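Local coordinates for voltage-sensor containing phosphatase (Ciona intestinalis, PDB 3V0D), which probably dephosphorylates membrane phosphoinositides under the control of its voltage sensor, through a cytosolic part that pairs a PTEN-like phosphatase domain with a C2 domain, at residues I35-P40 with V121-S126; Q213-G218 with W320-D325. The protein carries 1 engineered substitution. All blocks are in the same frame, centred on the assembly; numbering follows the deposited sequence. Where two conformers were deposited one is given.

Contact 1 of 2, residues I35-P40 with V121-S126. Engineered in segment 121-126: Ser-126 (natural residue Cys). With PO4 (phosphate ion), chain C.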
loop_
_atom_site.group_PDB
_atom_site.type_symbol
_atom_site.label_atom_id
_atom_site.label_comp_id
_atom_site.label_asym_id
_atom_site.label_seq_id
_atom_site.Cartn_x
_atom_site.Cartn_y
_atom_site.Cartn_z
ATOM N N ILE A 35 -14.830 4.946 -10.732
ATOM C CA ILE A 35 -14.236 4.077 -11.718
ATOM C C ILE A 35 -12.834 3.674 -11.265
ATOM O O ILE A 35 -12.097 4.510 -10.728
ATOM C CB ILE A 35 -14.216 4.781 -13.084
ATOM C CG1 ILE A 35 -15.648 4.930 -13.624
ATOM C CG2 ILE A 35 -13.310 4.067 -14.089
ATOM C CD1 ILE A 35 -15.787 6.074 -14.619
ATOM N N ALA A 36 -12.483 2.398 -11.486
ATOM C CA ALA A 36 -11.121 1.909 -11.336
ATOM C C ALA A 36 -10.648 1.453 -12.704
ATOM O O ALA A 36 -11.384 0.776 -13.423
ATOM C CB ALA A 36 -11.085 0.759 -10.365
ATOM N N MET A 37 -9.416 1.790 -13.087
ATOM C CA MET A 37 -8.927 1.420 -14.421
ATOM C C MET A 37 -7.410 1.280 -14.403
ATOM O O MET A 37 -6.741 1.664 -13.429
ATOM C CB MET A 37 -9.412 2.435 -15.471
ATOM C CG MET A 37 -8.828 3.818 -15.245
ATOM S SD MET A 37 -9.578 5.005 -16.382
ATOM C CE MET A 37 -8.599 6.467 -15.988
ATOM N N SER A 38 -6.871 0.730 -15.485
ATOM C CA SER A 38 -5.429 0.603 -15.655
ATOM C C SER A 38 -4.831 1.880 -16.264
ATOM O O SER A 38 -5.540 2.875 -16.498
ATOM C CB SER A 38 -5.114 -0.638 -16.489
ATOM O OG SER A 38 -5.790 -0.576 -17.707
ATOM N N PHE A 39 -3.521 1.859 -16.490
ATOM C CA PHE A 39 -2.825 3.061 -16.903
ATOM C C PHE A 39 -3.217 3.500 -18.331
ATOM O O PHE A 39 -3.258 2.664 -19.246
ATOM C CB PHE A 39 -1.327 2.797 -16.875
ATOM C CG PHE A 39 -0.499 4.052 -16.919
ATOM C CD1 PHE A 39 -0.209 4.725 -15.737
ATOM C CD2 PHE A 39 0.000 4.569 -18.108
ATOM C CE1 PHE A 39 0.542 5.879 -15.723
ATOM C CE2 PHE A 39 0.776 5.745 -18.105
ATOM C CZ PHE A 39 1.035 6.393 -16.900
ATOM N N PRO A 40 -3.504 4.801 -18.548
ATOM C CA PRO A 40 -3.790 5.285 -19.915
ATOM C C PRO A 40 -2.463 5.405 -20.657
ATOM O O PRO A 40 -1.664 6.319 -20.396
ATOM C CB PRO A 40 -4.456 6.655 -19.693
ATOM C CG PRO A 40 -4.248 7.029 -18.310
ATOM C CD PRO A 40 -3.637 5.881 -17.551
ATOM N N VAL A 121 -17.992 12.221 -11.506
ATOM C CA VAL A 121 -17.341 10.940 -11.310
ATOM C C VAL A 121 -15.858 11.137 -11.041
ATOM O O VAL A 121 -15.240 12.145 -11.436
ATOM C CB VAL A 121 -17.550 9.958 -12.510
ATOM C CG1 VAL A 121 -19.029 9.842 -12.837
ATOM C CG2 VAL A 121 -16.761 10.351 -13.744
ATOM N N ILE A 122 -15.289 10.129 -10.377
ATOM C CA ILE A 122 -13.853 10.016 -10.204
ATOM C C ILE A 122 -13.407 8.723 -10.835
ATOM O O ILE A 122 -14.062 7.686 -10.707
ATOM C CB ILE A 122 -13.418 10.119 -8.719
ATOM C CG1 ILE A 122 -14.021 9.028 -7.828
ATOM C CG2 ILE A 122 -13.731 11.519 -8.189
ATOM C CD1 ILE A 122 -13.646 9.162 -6.343
ATOM N N ALA A 123 -12.256 8.786 -11.509
ATOM C CA ALA A 123 -11.645 7.604 -12.121
ATOM C C ALA A 123 -10.242 7.484 -11.579
ATOM O O ALA A 123 -9.395 8.355 -11.836
ATOM C CB ALA A 123 -11.656 7.693 -13.644
ATOM N N ILE A 124 -10.020 6.423 -10.821
ATOM C CA ILE A 124 -8.759 6.185 -10.132
ATOM C C ILE A 124 -8.003 5.114 -10.887
ATOM O O ILE A 124 -8.561 4.064 -11.205
ATOM C CB ILE A 124 -9.024 5.803 -8.673
ATOM C CG1 ILE A 124 -9.802 6.941 -7.971
ATOM C CG2 ILE A 124 -7.730 5.495 -7.947
ATOM C CD1 ILE A 124 -10.392 6.602 -6.628
ATOM N N HIS A 125 -6.744 5.393 -11.197
ATOM C CA HIS A 125 -5.916 4.408 -11.874
ATOM C C HIS A 125 -4.553 4.328 -11.286
ATOM O O HIS A 125 -4.031 5.277 -10.678
ATOM C CB HIS A 125 -5.838 4.629 -13.403
ATOM C CG HIS A 125 -4.879 5.695 -13.834
ATOM N ND1 HIS A 125 -3.519 5.480 -13.943
ATOM C CD2 HIS A 125 -5.085 6.990 -14.197
ATOM C CE1 HIS A 125 -2.933 6.604 -14.340
ATOM N NE2 HIS A 125 -3.858 7.529 -14.521
ATOM N N SER A 126 -3.925 3.179 -11.525
ATOM C CA SER A 126 -2.539 2.973 -11.202
ATOM C C SER A 126 -1.883 2.331 -12.429
ATOM O O SER A 126 -2.118 2.825 -13.539
ATOM C CB SER A 126 -2.378 2.262 -9.864
ATOM O OG SER A 126 -3.265 1.171 -9.747
HETATM P P PO4 C . -1.292 -1.409 -9.360
HETATM O O1 PO4 C . -0.303 -2.385 -8.701
HETATM O O2 PO4 C . -0.507 -0.511 -10.287
HETATM O O3 PO4 C . -2.284 -2.233 -10.133
HETATM O O4 PO4 C . -1.958 -0.621 -8.316
#

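Contact 2 of 2, residues Q213-G218 with W320-D325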
loop_
_atom_site.group_PDB
_atom_site.type_symbol
_atom_site.label_atom_id
_atom_site.label_comp_id
_atom_site.label_asym_id
_atom_site.label_seq_id
_atom_site.Cartn_x
_atom_site.Cartn_y
_atom_site.Cartn_z
ATOM N N GLN A 213 13.762 -20.327 11.706
ATOM C CA GLN A 213 14.254 -21.518 11.024
ATOM C C GLN A 213 13.679 -21.586 9.609
ATOM O O GLN A 213 12.490 -21.343 9.417
ATOM C CB GLN A 213 13.916 -22.781 11.838
ATOM C CG GLN A 213 13.944 -24.129 11.077
ATOM C CD GLN A 213 12.555 -24.563 10.611
ATOM O OE1 GLN A 213 11.711 -24.968 11.418
ATOM N NE2 GLN A 213 12.324 -24.513 9.311
ATOM N N GLY A 214 14.535 -21.919 8.637
ATOM C CA GLY A 214 14.139 -22.065 7.241
ATOM C C GLY A 214 14.066 -20.749 6.482
ATOM O O GLY A 214 13.822 -20.769 5.275
ATOM N N VAL A 215 14.255 -19.616 7.174
ATOM C CA VAL A 215 14.233 -18.292 6.555
ATOM C C VAL A 215 15.692 -17.881 6.326
ATOM O O VAL A 215 16.412 -17.588 7.276
ATOM C CB VAL A 215 13.509 -17.244 7.466
ATOM C CG1 VAL A 215 13.505 -15.883 6.775
ATOM C CG2 VAL A 215 12.075 -17.709 7.765
ATOM N N GLY A 216 16.135 -17.906 5.069
ATOM C CA GLY A 216 17.552 -17.669 4.760
ATOM C C GLY A 216 18.430 -18.691 5.468
ATOM O O GLY A 216 18.181 -19.899 5.366
ATOM N N ARG A 217 19.414 -18.219 6.229
ATOM C CA ARG A 217 20.302 -19.106 6.980
ATOM C C ARG A 217 19.666 -19.626 8.260
ATOM O O ARG A 217 20.246 -20.481 8.940
ATOM C CB ARG A 217 21.590 -18.369 7.357
ATOM C CG ARG A 217 22.567 -18.131 6.220
ATOM C CD ARG A 217 23.080 -19.419 5.600
ATOM N NE ARG A 217 24.135 -20.065 6.379
ATOM C CZ ARG A 217 23.987 -21.187 7.080
ATOM N NH1 ARG A 217 22.817 -21.818 7.111
ATOM N NH2 ARG A 217 25.013 -21.686 7.754
ATOM N N GLY A 218 18.488 -19.102 8.601
ATOM C CA GLY A 218 17.730 -19.637 9.740
ATOM C C GLY A 218 18.189 -19.144 11.095
ATOM O O GLY A 218 17.772 -19.674 12.117
ATOM N N TRP A 320 4.325 -19.667 2.108
ATOM C CA TRP A 320 4.077 -20.163 3.458
ATOM C C TRP A 320 4.871 -21.414 3.873
ATOM O O TRP A 320 4.814 -21.795 5.030
ATOM C CB TRP A 320 2.571 -20.344 3.698
ATOM C CG TRP A 320 1.818 -19.001 3.780
ATOM C CD1 TRP A 320 2.338 -17.722 3.634
ATOM C CD2 TRP A 320 0.407 -18.831 3.990
ATOM N NE1 TRP A 320 1.345 -16.791 3.780
ATOM C CE2 TRP A 320 0.148 -17.432 3.981
ATOM C CE3 TRP A 320 -0.673 -19.728 4.165
ATOM C CZ2 TRP A 320 -1.148 -16.913 4.160
ATOM C CZ3 TRP A 320 -1.934 -19.205 4.363
ATOM C CH2 TRP A 320 -2.172 -17.821 4.352
ATOM N N LYS A 321 5.624 -22.015 2.954
ATOM C CA LYS A 321 6.588 -23.030 3.386
ATOM C C LYS A 321 7.814 -22.419 4.035
ATOM O O LYS A 321 8.501 -23.069 4.834
ATOM C CB LYS A 321 7.040 -23.926 2.231
ATOM C CG LYS A 321 5.946 -24.792 1.641
ATOM C CD LYS A 321 6.504 -25.974 0.836
ATOM C CE LYS A 321 7.298 -25.531 -0.394
ATOM N NZ LYS A 321 6.494 -24.736 -1.383
ATOM N N ILE A 322 8.089 -21.171 3.669
ATOM C CA ILE A 322 9.211 -20.417 4.229
ATOM C C ILE A 322 8.757 -19.627 5.456
ATOM O O ILE A 322 9.375 -19.712 6.518
ATOM C CB ILE A 322 9.877 -19.508 3.177
ATOM C CG1 ILE A 322 10.567 -20.377 2.112
ATOM C CG2 ILE A 322 10.890 -18.564 3.835
ATOM C CD1 ILE A 322 11.332 -19.591 1.060
ATOM N N TYR A 323 7.694 -18.831 5.292
ATOM C CA TYR A 323 7.162 -18.059 6.405
ATOM C C TYR A 323 6.033 -18.869 7.010
ATOM O O TYR A 323 4.949 -18.931 6.446
ATOM C CB TYR A 323 6.669 -16.667 5.935
ATOM C CG TYR A 323 7.724 -15.904 5.180
ATOM C CD1 TYR A 323 7.644 -15.782 3.806
ATOM C CD2 TYR A 323 8.829 -15.349 5.836
ATOM C CE1 TYR A 323 8.631 -15.099 3.095
ATOM C CE2 TYR A 323 9.822 -14.656 5.134
ATOM C CZ TYR A 323 9.724 -14.565 3.771
ATOM O OH TYR A 323 10.713 -13.900 3.097
ATOM N N ARG A 324 6.322 -19.508 8.135
ATOM C CA ARG A 324 5.365 -20.382 8.802
ATOM C C ARG A 324 4.348 -19.568 9.589
ATOM O O ARG A 324 4.446 -18.335 9.678
ATOM C CB ARG A 324 6.125 -21.393 9.662
ATOM C CG ARG A 324 6.934 -22.371 8.817
ATOM C CD ARG A 324 7.845 -23.262 9.663
ATOM N NE ARG A 324 9.039 -22.538 10.108
ATOM C CZ ARG A 324 9.365 -22.274 11.370
ATOM N NH1 ARG A 324 8.598 -22.691 12.383
ATOM N NH2 ARG A 324 10.498 -21.635 11.630
ATOM N N ASP A 325 3.327 -20.241 10.119
ATOM C CA ASP A 325 2.178 -19.478 10.644
ATOM C C ASP A 325 2.506 -18.600 11.850
ATOM O O ASP A 325 1.795 -17.628 12.107
ATOM C CB ASP A 325 0.927 -20.340 10.861
ATOM C CG ASP A 325 1.135 -21.452 11.850
ATOM O OD1 ASP A 325 2.077 -21.425 12.660
ATOM O OD2 ASP A 325 0.296 -22.371 11.840
HETATM O O HOH W 1 10.596 -21.923 7.653
#

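Contact 1 of 2, residues I35-P40 with V121-S126
Val-121 meets Ile-35 loosely, CG2 of the valine lying 4.5 Å from CD1 of the isoleucine. At Ile-122 the parallel pairing begins: its O takes the N-H of Ile-35 at 169° on the hydrogen. Ala-123 sits directly across from Ile-35, CB to CB 3.9 Å, and its methyl also touches Met-37 CE, on the side of the sheet covered by Phe-59 of helix 52-62. Ile-124 turns its side chain the other way, to Val-137 of helix 131-143, while its N donates to Ile-35 O (2.8 Å) and its O accepts from Met-37 N over a longer, more bent bond. Two parallel strands with helices packed on both faces are central to the tyrosine-phosphatase fold, and the second runs into the phosphate-binding P-loop. His-125 ends the strand. Its CG lies between backbone N and carbonyl carbon (chi1 80°), which brings one ring face against Pro-40, whose CD stands 3.5 Å from the ring centroid. The imidazole edge points at the Phe-39 face in an offset edge-to-face pair, planes at 87°. ND1 donates in the ring plane to a lone pair of Ser-126 O (3.0 Å), and NE2 bonds Tyr-78 OH, so both nitrogens fix the ring's rotation. Ser-126, engineered in place of cysteine, turns its OG to O4 of a phosphate ion (2.6 Å), also bound by Arg-132 and backbone N of Lys-127, Gly-128 and Lys-130.

Contact 2 of 2, residues Q213-G218 with W320-D325
Arg-324 reaches across to Gln-213, its NH2 donating to the backbone O at 3.0 Å with 163° at the hydrogen. The oxygen lies close to the guanidinium plane, whereas the donor is somewhat tilted from the carbonyl plane. In the conformer given for Gln-213, of two deposited, a bend at chi2 (-97°) lays the amide over the same cation: OE1 stands over the centre of one guanidinium face, 3.6 Å from Arg-324 CZ, with the two planes only 13° apart. One water joins the polar group, lying in the guanidinium plane, accepting from Arg-324 NE and donating to Gln-213 O (2.7 Å) and to Ile-322 O (2.8 Å). Gln-213 O therefore receives two donors. Beside this polar group is a small apolar patch, where Val-215 CG2 lies 4.2 Å from Ile-322 CG2, and Val-215 CG1 is equally far from Tyr-323 CE2. Ile-322 CG2 in turn sits over the centre of the Tyr-323 ring, bridging valine and tyrosine. Farther out, Asp-254 holds both partners, forming a salt bridge with Arg-324 NH2 and accepting from Gln-213 N. Tyr-323 is flanked by Leu-281 and Pro-289. The chain leaves Val-215 through a type II' turn closed by Gly-218 N to Val-215 O (2.9 Å). Such a meeting joins two loops of a PTEN-type C2 beta-sandwich, one following strand 202-210 and the other leading into its sheet neighbour, strand 328-335.

Overall arrangement
Contact 1 is core and contact 2 partly buried: all twelve touching residues of the first are buried, against two of six in the second. They share no strand or helix. Contact 1 joins neighbouring strands of the phosphatase sheet beside the phosphate site, whereas contact 2 joins two loops that follow or lead into strands of the C2 sandwich, on the opposite side of the chain's centre. The centres are 38 Å apart and the nearest atoms about 23 Å, so neither touches the other. Chemistry follows place: regular backbone bonds, aliphatic packing and aromatic stacking bury 473 Å² in contact 1, while contact 2 buries 258 Å² and relies on an arginine bonded to a backbone oxygen, a bridging water and a small apolar patch.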